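Local atomic coordinates of N-acetylcysteine deacetylase (Bacillus subtilis, PDB entry 1YSJ), a protein that probably catalyses the deacetylation of N-acetylcysteine to cysteine and acetate with two divalent metal ions, serving growth on S-(2-succino)cysteine as sole sulfur source. Residues E68-P73 / G78-I83; R39-H44 / R59-E64; A333-Q338 / F392-V397; I152-E157 / A352-K357. The protein carries 1 engineered substitution. One frame throughout, in Å; residues are numbered along the deposited sequence. Where two conformers were deposited one is given.

Contact 1: E68-P73 / G78-I83; sequences EILDVP and GVIAEI. Engineered in segment 78-83: G78 (natural residue Ala).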
# COMPACT_ATOMS: atom_id res chain seq x y z
N GLU A 68 -6.27 -51.39 -13.51
CA GLU A 68 -5.32 -50.85 -14.48
C GLU A 68 -5.01 -49.38 -14.21
O GLU A 68 -5.91 -48.56 -14.02
CB GLU A 68 -5.82 -51.04 -15.92
CG GLU A 68 -5.11 -50.14 -16.95
CD GLU A 68 -5.15 -50.66 -18.38
OE1 GLU A 68 -6.12 -51.35 -18.76
OE2 GLU A 68 -4.20 -50.36 -19.14
N ILE A 69 -3.73 -49.06 -14.20
CA ILE A 69 -3.28 -47.68 -14.08
C ILE A 69 -2.76 -47.20 -15.43
O ILE A 69 -1.92 -47.85 -16.06
CB ILE A 69 -2.26 -47.51 -12.93
CG1 ILE A 69 -3.02 -47.36 -11.61
CG2 ILE A 69 -1.35 -46.29 -13.16
CD1 ILE A 69 -2.39 -48.06 -10.46
N LEU A 70 -3.31 -46.08 -15.89
CA LEU A 70 -2.92 -45.47 -17.16
C LEU A 70 -1.56 -44.79 -17.06
O LEU A 70 -1.23 -44.17 -16.04
CB LEU A 70 -3.99 -44.49 -17.64
CG LEU A 70 -5.09 -45.02 -18.58
CD1 LEU A 70 -5.38 -46.52 -18.41
CD2 LEU A 70 -6.37 -44.21 -18.43
N ASP A 71 -0.78 -44.92 -18.12
CA ASP A 71 0.56 -44.35 -18.17
C ASP A 71 0.47 -42.92 -18.70
O ASP A 71 0.18 -42.70 -19.88
CB ASP A 71 1.46 -45.21 -19.07
CG ASP A 71 2.94 -44.93 -18.86
OD1 ASP A 71 3.68 -44.90 -19.87
OD2 ASP A 71 3.36 -44.76 -17.69
N VAL A 72 0.68 -41.96 -17.81
CA VAL A 72 0.62 -40.54 -18.14
C VAL A 72 1.89 -39.88 -17.62
O VAL A 72 1.88 -39.28 -16.54
CB VAL A 72 -0.65 -39.86 -17.56
CG1 VAL A 72 -0.83 -38.46 -18.14
CG2 VAL A 72 -1.90 -40.70 -17.82
N PRO A 73 3.00 -39.98 -18.38
CA PRO A 73 4.31 -39.53 -17.91
C PRO A 73 4.38 -38.03 -17.61
O PRO A 73 5.12 -37.62 -16.72
CB PRO A 73 5.25 -39.88 -19.07
CG PRO A 73 4.51 -40.87 -19.90
CD PRO A 73 3.07 -40.51 -19.76
N GLY A 78 -0.07 -37.48 -9.25
CA GLY A 78 -1.43 -37.74 -9.69
C GLY A 78 -1.49 -39.09 -10.36
O GLY A 78 -0.49 -39.56 -10.92
N VAL A 79 -2.65 -39.73 -10.29
CA VAL A 79 -2.82 -41.09 -10.78
C VAL A 79 -4.07 -41.16 -11.64
O VAL A 79 -5.12 -40.64 -11.26
CB VAL A 79 -2.92 -42.11 -9.60
CG1 VAL A 79 -3.04 -43.54 -10.12
CG2 VAL A 79 -1.72 -42.00 -8.68
N ILE A 80 -3.93 -41.78 -12.81
CA ILE A 80 -5.06 -42.03 -13.69
C ILE A 80 -5.25 -43.54 -13.79
O ILE A 80 -4.33 -44.26 -14.18
CB ILE A 80 -4.86 -41.42 -15.11
CG1 ILE A 80 -4.29 -39.98 -15.03
CG2 ILE A 80 -6.16 -41.49 -15.92
CD1 ILE A 80 -5.19 -38.94 -14.31
N ALA A 81 -6.44 -43.99 -13.42
CA ALA A 81 -6.77 -45.41 -13.47
C ALA A 81 -8.02 -45.61 -14.33
O ALA A 81 -8.72 -44.64 -14.65
CB ALA A 81 -6.99 -45.95 -12.05
N GLU A 82 -8.29 -46.85 -14.70
CA GLU A 82 -9.38 -47.16 -15.62
C GLU A 82 -9.98 -48.53 -15.33
O GLU A 82 -9.24 -49.50 -15.15
CB GLU A 82 -8.88 -47.07 -17.07
CG GLU A 82 -9.94 -47.26 -18.14
CD GLU A 82 -9.47 -46.81 -19.53
OE1 GLU A 82 -9.36 -45.58 -19.75
OE2 GLU A 82 -9.23 -47.68 -20.39
N ILE A 83 -11.31 -48.59 -15.29
CA ILE A 83 -12.03 -49.86 -15.19
C ILE A 83 -13.01 -49.99 -16.36
O ILE A 83 -13.93 -49.18 -16.51
CB ILE A 83 -12.77 -50.01 -13.83
CG1 ILE A 83 -11.76 -50.16 -12.69
CG2 ILE A 83 -13.71 -51.22 -13.85
CD1 ILE A 83 -12.31 -49.89 -11.32
O HOH W 1 -8.80 -52.14 -14.56
O HOH W 2 -8.58 -50.71 -18.20
O HOH W 3 -1.26 -42.59 -13.92
O HOH W 4 -0.00 -40.10 -13.98
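The carbonyl oxygen of I80 accepts the shortest direct bond between the two segments, from L70 N at 2.7 Å, the N-H...O angle being a bent 144°. The same oxygen also receives a CA-H...O contact from I69. Two residues further along the strand, E82 N donates to E68 O at 3.0 Å, and these two bonds bracket I69 and A81, an antiparallel non-hydrogen-bonded pair. Beyond L70 the backbones part and water takes over: one molecule accepts from I80 N and donates to L70 O. At the other end a second water accepts from E68 N and donates to E82 O.

Side chains fill both faces. On that of I69 and A81, I69 CG1 rests on V79 CG1 at 4.1 Å, with R59 and L62 of helix 52-64 beyond. On the other face I80 serves two neighbours with its two branches: CG1, beside the backbone N at chi1 -44°, meets V72 CG2 at 3.7 Å, while CG2 meets L70 CD2 at 3.7 Å. L70 CD1 also lies over E82 CB at 3.8 Å; the carboxylate of E82 is itself engaged by K84 and R150. The whole is a short beta hairpin whose outer strand, 68-69, forms one border of the mixed sheet.

Contact 2: R39-H44 / R59-E64; sequences RDLHEH and RRWLEE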
# COMPACT_ATOMS: atom_id res chain seq x y z
N ARG A 39 -6.38 -42.33 6.67
CA ARG A 39 -5.53 -41.92 7.78
C ARG A 39 -4.05 -41.91 7.43
O ARG A 39 -3.31 -41.07 7.92
CB ARG A 39 -5.78 -42.80 9.00
CG ARG A 39 -7.14 -42.60 9.59
CD ARG A 39 -7.29 -43.44 10.82
NE ARG A 39 -8.63 -43.32 11.38
CZ ARG A 39 -8.98 -43.76 12.58
NH1 ARG A 39 -8.07 -44.33 13.37
NH2 ARG A 39 -10.23 -43.62 13.00
N ASP A 40 -3.63 -42.84 6.57
CA ASP A 40 -2.27 -42.86 6.06
C ASP A 40 -1.95 -41.58 5.29
O ASP A 40 -0.86 -41.02 5.43
CB ASP A 40 -2.02 -44.08 5.18
CG ASP A 40 -0.61 -44.13 4.61
OD1 ASP A 40 0.33 -43.63 5.26
OD2 ASP A 40 -0.44 -44.68 3.51
N LEU A 41 -2.90 -41.13 4.47
CA LEU A 41 -2.75 -39.88 3.72
C LEU A 41 -2.80 -38.64 4.62
O LEU A 41 -1.98 -37.74 4.47
CB LEU A 41 -3.82 -39.79 2.63
CG LEU A 41 -3.88 -40.93 1.60
CD1 LEU A 41 -4.96 -40.62 0.59
CD2 LEU A 41 -2.54 -41.19 0.90
N HIS A 42 -3.76 -38.62 5.55
CA HIS A 42 -3.93 -37.53 6.51
C HIS A 42 -2.69 -37.35 7.38
O HIS A 42 -2.30 -36.23 7.71
CB HIS A 42 -5.16 -37.80 7.38
CG HIS A 42 -5.53 -36.67 8.29
ND1 HIS A 42 -6.40 -35.67 7.92
CD2 HIS A 42 -5.15 -36.39 9.56
CE1 HIS A 42 -6.54 -34.81 8.92
NE2 HIS A 42 -5.79 -35.23 9.92
N GLU A 43 -2.08 -38.47 7.74
CA GLU A 43 -0.88 -38.51 8.56
C GLU A 43 0.36 -38.04 7.80
O GLU A 43 1.28 -37.49 8.39
CB GLU A 43 -0.66 -39.94 9.03
CG GLU A 43 0.21 -40.09 10.25
CD GLU A 43 0.13 -41.49 10.82
OE1 GLU A 43 1.04 -41.86 11.59
OE2 GLU A 43 -0.83 -42.23 10.49
N HIS A 44 0.38 -38.29 6.49
CA HIS A 44 1.50 -37.91 5.64
C HIS A 44 1.04 -36.99 4.49
O HIS A 44 1.06 -37.38 3.32
CB HIS A 44 2.20 -39.15 5.09
CG HIS A 44 2.62 -40.13 6.15
ND1 HIS A 44 3.62 -39.86 7.06
CD2 HIS A 44 2.15 -41.36 6.46
CE1 HIS A 44 3.76 -40.89 7.87
NE2 HIS A 44 2.88 -41.82 7.53
N ARG A 59 -1.22 -45.47 -6.34
CA ARG A 59 -0.81 -46.44 -7.36
C ARG A 59 -0.78 -47.85 -6.79
O ARG A 59 -1.43 -48.76 -7.31
CB ARG A 59 0.58 -46.07 -7.91
CG ARG A 59 0.87 -46.56 -9.32
CD ARG A 59 2.10 -45.85 -9.91
NE ARG A 59 2.33 -46.20 -11.31
CZ ARG A 59 2.00 -45.42 -12.35
NH1 ARG A 59 2.26 -45.84 -13.58
NH2 ARG A 59 1.42 -44.24 -12.18
N ARG A 60 -0.05 -48.02 -5.70
CA ARG A 60 0.08 -49.31 -5.02
C ARG A 60 -1.27 -49.92 -4.62
O ARG A 60 -1.51 -51.11 -4.83
CB ARG A 60 1.01 -49.17 -3.80
CG ARG A 60 0.87 -50.27 -2.75
CD ARG A 60 2.08 -50.34 -1.84
NE ARG A 60 2.39 -49.07 -1.17
CZ ARG A 60 1.90 -48.69 0.01
NH1 ARG A 60 1.06 -49.47 0.68
NH2 ARG A 60 2.26 -47.52 0.52
N TRP A 61 -2.13 -49.09 -4.04
CA TRP A 61 -3.45 -49.52 -3.55
C TRP A 61 -4.40 -50.01 -4.64
O TRP A 61 -5.16 -50.96 -4.43
CB TRP A 61 -4.10 -48.43 -2.69
CG TRP A 61 -3.40 -48.18 -1.38
CD1 TRP A 61 -2.67 -49.09 -0.64
CD2 TRP A 61 -3.37 -46.95 -0.64
NE1 TRP A 61 -2.19 -48.49 0.50
CE2 TRP A 61 -2.60 -47.19 0.53
CE3 TRP A 61 -3.90 -45.67 -0.85
CZ2 TRP A 61 -2.37 -46.19 1.49
CZ3 TRP A 61 -3.67 -44.68 0.10
CH2 TRP A 61 -2.90 -44.95 1.26
N LEU A 62 -4.33 -49.38 -5.81
CA LEU A 62 -5.12 -49.79 -6.97
C LEU A 62 -4.56 -51.06 -7.63
O LEU A 62 -5.32 -51.92 -8.07
CB LEU A 62 -5.24 -48.65 -7.99
CG LEU A 62 -5.90 -47.35 -7.48
CD1 LEU A 62 -5.50 -46.15 -8.33
CD2 LEU A 62 -7.43 -47.47 -7.41
N GLU A 63 -3.24 -51.16 -7.69
CA GLU A 63 -2.58 -52.34 -8.24
C GLU A 63 -2.72 -53.57 -7.34
O GLU A 63 -2.59 -54.70 -7.81
CB GLU A 63 -1.10 -52.06 -8.56
CG GLU A 63 -0.92 -51.23 -9.83
CD GLU A 63 0.51 -50.73 -10.05
OE1 GLU A 63 1.28 -50.61 -9.07
OE2 GLU A 63 0.85 -50.43 -11.22
N GLU A 64 -3.01 -53.35 -6.06
CA GLU A 64 -3.32 -54.43 -5.13
C GLU A 64 -4.56 -55.19 -5.58
O GLU A 64 -4.63 -56.41 -5.45
CB GLU A 64 -3.55 -53.88 -3.71
CG GLU A 64 -2.30 -53.83 -2.84
CD GLU A 64 -2.48 -52.98 -1.59
OE1 GLU A 64 -3.63 -52.66 -1.22
OE2 GLU A 64 -1.45 -52.61 -0.97
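W61 reaches across to D40 and L41 with the far rim of its indole, and the two residues meet that rim in different ways. D40 comes at the edge, near the ring plane: its OD2 is 3.2 Å from W61 CZ2 and 3.3 Å from W61 CH2. The carboxylate is turned steeply against the indole, their planes 71° apart. Nothing here is a hydrogen bond, but a negative oxygen facing the weakly positive C-H rim is probably favourable. The extended placement of D40, with CG anti to the backbone N (chi1 179°), carries the acid outward to that edge.

L41 makes the apolar half of the contact. L41 and the indole point past one another from their own helices, L41 CD2 lying 3.8 Å from both W61 CZ3 and W61 CH2, obliquely to the ring. The helix backbones stay well apart, 11.8 Å between the CA atoms of D40 and W61, so this long indole spans the distance between helices 28-43 and 52-64, consecutive helices of the metal-binding domain. Helix 124-139 touches both partners: L41 packs on its D125 and T128, and W61 on its I132.

The other oxygen of D40, OD1, lies in plane at the edge of the H44 ring and has a long, weak ion pair with K57. At the pyrrole end of the indole, E64 OE2 lies in the ring plane, 3.7 Å from W61 CD1. The side chain of L41 is about 8 Å from that of the nickel ligand H124.

Contact 3: A333-Q338 / F392-V397; sequences ARLGYQ and FAELAV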
# COMPACT_ATOMS: atom_id res chain seq x y z
N ALA A 333 -30.95 -42.76 -3.70
CA ALA A 333 -32.21 -43.44 -3.42
C ALA A 333 -32.04 -44.96 -3.37
O ALA A 333 -32.53 -45.61 -2.45
CB ALA A 333 -33.26 -43.06 -4.45
N ARG A 334 -31.32 -45.51 -4.35
CA ARG A 334 -31.02 -46.95 -4.42
C ARG A 334 -30.28 -47.48 -3.20
O ARG A 334 -30.46 -48.64 -2.80
CB ARG A 334 -30.19 -47.27 -5.67
CG ARG A 334 -31.00 -47.46 -6.93
CD ARG A 334 -30.12 -48.07 -8.01
NE ARG A 334 -30.73 -48.00 -9.34
CZ ARG A 334 -30.12 -48.37 -10.46
NH1 ARG A 334 -28.87 -48.84 -10.44
NH2 ARG A 334 -30.76 -48.27 -11.62
N LEU A 335 -29.44 -46.64 -2.60
CA LEU A 335 -28.62 -47.04 -1.46
C LEU A 335 -29.21 -46.61 -0.11
O LEU A 335 -28.62 -46.84 0.95
CB LEU A 335 -27.19 -46.52 -1.62
CG LEU A 335 -26.50 -46.89 -2.94
CD1 LEU A 335 -25.30 -45.99 -3.18
CD2 LEU A 335 -26.09 -48.36 -2.97
N GLY A 336 -30.39 -45.99 -0.16
CA GLY A 336 -31.06 -45.51 1.05
C GLY A 336 -30.38 -44.31 1.69
O GLY A 336 -30.50 -44.09 2.89
N TYR A 337 -29.68 -43.53 0.88
CA TYR A 337 -29.09 -42.28 1.34
C TYR A 337 -30.02 -41.13 1.00
O TYR A 337 -30.95 -41.29 0.20
CB TYR A 337 -27.69 -42.07 0.74
CG TYR A 337 -26.67 -43.10 1.17
CD1 TYR A 337 -25.75 -43.62 0.25
CD2 TYR A 337 -26.64 -43.57 2.49
CE1 TYR A 337 -24.81 -44.58 0.64
CE2 TYR A 337 -25.71 -44.53 2.89
CZ TYR A 337 -24.80 -45.03 1.96
OH TYR A 337 -23.88 -45.98 2.36
N GLN A 338 -29.78 -39.97 1.61
CA GLN A 338 -30.64 -38.81 1.40
C GLN A 338 -29.98 -37.74 0.54
O GLN A 338 -28.75 -37.64 0.48
CB GLN A 338 -31.09 -38.23 2.74
CG GLN A 338 -32.08 -39.11 3.51
CD GLN A 338 -33.42 -39.30 2.80
OE1 GLN A 338 -33.91 -38.39 2.12
NE2 GLN A 338 -34.01 -40.48 2.96
N PHE A 392 -20.73 -43.13 -5.58
CA PHE A 392 -20.10 -42.93 -6.89
C PHE A 392 -20.01 -44.22 -7.69
O PHE A 392 -19.99 -44.18 -8.93
CB PHE A 392 -18.74 -42.26 -6.74
CG PHE A 392 -18.82 -40.78 -6.53
CD1 PHE A 392 -18.90 -40.24 -5.25
CD2 PHE A 392 -18.85 -39.92 -7.62
CE1 PHE A 392 -19.00 -38.87 -5.06
CE2 PHE A 392 -18.94 -38.53 -7.44
CZ PHE A 392 -19.01 -38.01 -6.17
N ALA A 393 -19.98 -45.36 -7.00
CA ALA A 393 -20.05 -46.66 -7.67
C ALA A 393 -21.44 -46.86 -8.29
O ALA A 393 -21.55 -47.34 -9.42
CB ALA A 393 -19.73 -47.78 -6.69
N GLU A 394 -22.48 -46.48 -7.56
CA GLU A 394 -23.84 -46.63 -8.06
C GLU A 394 -24.17 -45.59 -9.12
O GLU A 394 -24.84 -45.90 -10.11
CB GLU A 394 -24.86 -46.59 -6.91
CG GLU A 394 -26.19 -47.26 -7.24
CD GLU A 394 -26.06 -48.76 -7.51
OE1 GLU A 394 -25.22 -49.43 -6.86
OE2 GLU A 394 -26.80 -49.27 -8.38
N LEU A 395 -23.68 -44.37 -8.92
CA LEU A 395 -23.81 -43.29 -9.90
C LEU A 395 -23.18 -43.67 -11.24
O LEU A 395 -23.80 -43.47 -12.29
CB LEU A 395 -23.21 -41.99 -9.36
CG LEU A 395 -23.30 -40.73 -10.23
CD1 LEU A 395 -24.74 -40.28 -10.42
CD2 LEU A 395 -22.46 -39.62 -9.64
N ALA A 396 -21.97 -44.21 -11.20
CA ALA A 396 -21.26 -44.66 -12.40
C ALA A 396 -22.07 -45.67 -13.22
O ALA A 396 -22.19 -45.53 -14.44
CB ALA A 396 -19.91 -45.24 -12.04
N VAL A 397 -22.63 -46.67 -12.54
CA VAL A 397 -23.48 -47.68 -13.17
C VAL A 397 -24.73 -47.06 -13.80
O VAL A 397 -25.09 -47.40 -14.94
CB VAL A 397 -23.87 -48.81 -12.17
CG1 VAL A 397 -24.87 -49.78 -12.79
CG2 VAL A 397 -22.63 -49.56 -11.69
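R334 NH1 donates to E394 OE2 at 3.0 Å in a salt bridge that is straight enough to be firm, with an N-H...O angle of 155°. The oxygen sits in the guanidinium plane and uses its anti lone pair, the one pointing away from OE1. The two flat groups are nevertheless inclined, their planes 60° apart, and the side chains cross at about a right angle. R334 CD comes alongside as well, 3.5 Å from E394 OE2, while L335 CD1 packs on E394 CB at 3.8 Å.

E394 reaches this position through a bend: chi2 of 63° turns the chain and brings OE2 up to NH1 of R334, whose own chain is extended from CG to NE. Both residues lie on the outside of the metal-binding domain, where the end of helix 325-334 is fastened to the long helix 384-402. The first helix finishes in a Schellman motif at G336, whose positive phi suits glycine and whose N bonds A333 O at 3.2 Å.

With an alanine here in place of E394, R334 would probably lose its charged mate and swing more freely, and R141, which binds OE1, would be left without its carboxylate too. Further out, R334 NH2 has a long, weak ion pair with E401. Past the Schellman turn, Y337 sets its ring beneath L335 O, 4.0 Å from the plane and over the centre, and packs against T386 and V387.

Contact 4: I152-E157 / A352-K357; sequences IFQPAE and ALYQEK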
# COMPACT_ATOMS: atom_id res chain seq x y z
N ILE A 152 -9.58 -40.20 -11.87
CA ILE A 152 -8.64 -39.09 -11.90
C ILE A 152 -8.29 -38.69 -10.47
O ILE A 152 -9.13 -38.19 -9.71
CB ILE A 152 -9.24 -37.88 -12.67
CG1 ILE A 152 -9.54 -38.27 -14.12
CG2 ILE A 152 -8.30 -36.67 -12.62
CD1 ILE A 152 -10.42 -37.28 -14.86
N PHE A 153 -7.04 -38.94 -10.09
CA PHE A 153 -6.52 -38.50 -8.81
C PHE A 153 -5.63 -37.29 -9.09
O PHE A 153 -4.47 -37.42 -9.47
CB PHE A 153 -5.81 -39.64 -8.07
CG PHE A 153 -6.73 -40.79 -7.72
CD1 PHE A 153 -6.91 -41.85 -8.61
CD2 PHE A 153 -7.44 -40.79 -6.52
CE1 PHE A 153 -7.76 -42.91 -8.30
CE2 PHE A 153 -8.30 -41.85 -6.20
CZ PHE A 153 -8.46 -42.91 -7.10
N GLN A 154 -6.21 -36.12 -8.90
CA GLN A 154 -5.68 -34.88 -9.41
C GLN A 154 -4.81 -34.13 -8.40
O GLN A 154 -5.24 -33.89 -7.27
CB GLN A 154 -6.85 -33.98 -9.86
CG GLN A 154 -6.43 -32.59 -10.30
CD GLN A 154 -7.53 -31.57 -10.13
OE1 GLN A 154 -8.63 -31.73 -10.67
NE2 GLN A 154 -7.24 -30.50 -9.40
N PRO A 155 -3.60 -33.72 -8.82
CA PRO A 155 -2.76 -32.91 -7.94
C PRO A 155 -3.21 -31.45 -7.97
O PRO A 155 -3.96 -31.06 -8.86
CB PRO A 155 -1.38 -33.03 -8.58
CG PRO A 155 -1.66 -33.19 -10.04
CD PRO A 155 -2.96 -33.96 -10.13
N ALA A 156 -2.76 -30.66 -6.99
CA ALA A 156 -2.78 -29.20 -7.08
C ALA A 156 -4.16 -28.54 -7.28
O ALA A 156 -4.30 -27.59 -8.06
CB ALA A 156 -1.80 -28.72 -8.17
N GLU A 157 -5.18 -29.04 -6.57
CA GLU A 157 -6.49 -28.38 -6.57
C GLU A 157 -6.40 -27.05 -5.83
O GLU A 157 -6.99 -26.04 -6.26
CB GLU A 157 -7.56 -29.27 -5.94
CG GLU A 157 -9.00 -28.75 -6.06
CD GLU A 157 -9.35 -27.66 -5.04
OE1 GLU A 157 -8.86 -27.71 -3.89
OE2 GLU A 157 -10.13 -26.76 -5.40
N ALA A 352 -14.23 -27.08 -12.12
CA ALA A 352 -14.97 -26.23 -13.07
C ALA A 352 -14.32 -26.19 -14.45
O ALA A 352 -15.01 -26.07 -15.47
CB ALA A 352 -15.13 -24.83 -12.52
N LEU A 353 -12.99 -26.27 -14.47
CA LEU A 353 -12.22 -26.32 -15.72
C LEU A 353 -12.59 -27.53 -16.58
O LEU A 353 -12.66 -27.43 -17.80
CB LEU A 353 -10.72 -26.30 -15.43
CG LEU A 353 -10.06 -24.96 -15.07
CD1 LEU A 353 -8.60 -25.19 -14.75
CD2 LEU A 353 -10.20 -23.92 -16.19
N TYR A 354 -12.84 -28.67 -15.93
CA TYR A 354 -13.31 -29.86 -16.64
C TYR A 354 -14.66 -29.61 -17.30
O TYR A 354 -14.87 -30.00 -18.45
CB TYR A 354 -13.44 -31.06 -15.69
CG TYR A 354 -12.16 -31.51 -15.03
CD1 TYR A 354 -12.08 -31.63 -13.64
CD2 TYR A 354 -11.03 -31.83 -15.78
CE1 TYR A 354 -10.92 -32.05 -13.02
CE2 TYR A 354 -9.85 -32.26 -15.17
CZ TYR A 354 -9.81 -32.37 -13.79
OH TYR A 354 -8.66 -32.78 -13.16
N GLN A 355 -15.56 -28.96 -16.57
CA GLN A 355 -16.93 -28.68 -17.03
C GLN A 355 -17.03 -27.66 -18.15
O GLN A 355 -18.07 -27.54 -18.79
CB GLN A 355 -17.80 -28.24 -15.85
CG GLN A 355 -18.12 -29.34 -14.85
CD GLN A 355 -18.67 -28.79 -13.55
OE1 GLN A 355 -19.57 -29.38 -12.94
NE2 GLN A 355 -18.15 -27.65 -13.12
N GLU A 356 -15.95 -26.91 -18.39
CA GLU A 356 -15.87 -26.03 -19.55
C GLU A 356 -15.76 -26.83 -20.83
O GLU A 356 -16.10 -26.34 -21.91
CB GLU A 356 -14.65 -25.10 -19.44
CG GLU A 356 -14.84 -23.87 -18.57
CD GLU A 356 -13.82 -22.79 -18.88
OE1 GLU A 356 -14.23 -21.62 -19.08
OE2 GLU A 356 -12.61 -23.09 -18.93
N LYS A 357 -15.29 -28.07 -20.71
CA LYS A 357 -14.99 -28.91 -21.86
C LYS A 357 -16.05 -29.99 -22.10
O LYS A 357 -16.48 -30.21 -23.23
CB LYS A 357 -13.61 -29.56 -21.69
CG LYS A 357 -12.48 -28.59 -21.35
CD LYS A 357 -12.25 -27.56 -22.45
CE LYS A 357 -10.95 -26.81 -22.24
NZ LYS A 357 -10.96 -25.47 -22.89
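Y354 runs alongside Q154 and I152 in the opposite direction, overlapping them with the hydroxyl end of its ring. Its OH donates to Q154 OE1 at 2.7 Å, and that oxygen lies near the ring plane at the edge, also 3.3 Å from Y354 CE1. Amide and ring are steeply inclined to each other. The hydroxyl approaches the carbonyl from the side, at a C=O...O angle of 118°, and is tilted 34° from the carbonyl plane. I152 adds a methyl, its CG2 standing 3.9 Å from Y354 OH.

Q154 lifts its amide off the strand with CG anti to the backbone N (chi1 174°). Once there, the amide is held at both ends: OE1 accepts a second bond from R95 NE, while NE2 donates to D350 OD1 and, weakly, to P155 O at 3.4 Å. The three sound bonds, with Y354, R95 and D350, fix the rotation of a buried group, and R95 also packs on Y354, closing the network on itself. A leucine in place of Q154 would probably leave the buried Y354 hydroxyl and D350 without their mates and set R95 NE looking for another acceptor.

The tyrosine belongs to the short, weakly bonded helix 351-355, which also touches strand 306-320 of the four-stranded antiparallel sheet through A352. Q154 ends strand 148-154, from which the chain runs on to the metal ligand E158, and its side chain lies about 9 Å from a bound nickel. This polar network thus lies just outside the dinuclear site of an M20 peptidase, beyond its direct ligands, and probably steadies the strand end that leads to E158.

Contact 3 is a surface contact and rests mainly on one salt bridge, with L335 packed beside it, whereas contacts 2 and 4 are buried. Contact 2 is mainly ring packing; contact 4 joins a neutral amide and a hydroxyl, with the charged R95 and D350 gripping the same amide, and lies nearest the nickel ions. Contact 1, partly buried, relies on backbone bonds and bridging water. Contacts 1 and 4 share one sheet: strands 79-84 and 148-154 are neighbours in it, with a probable hydrogen bond from F153 N to V79 O. Contact 2 joins two helices beside this sheet, where I69 of contact 1 packs on helix 52-64 and L62 touches F153. Contact 3 touches none of the others.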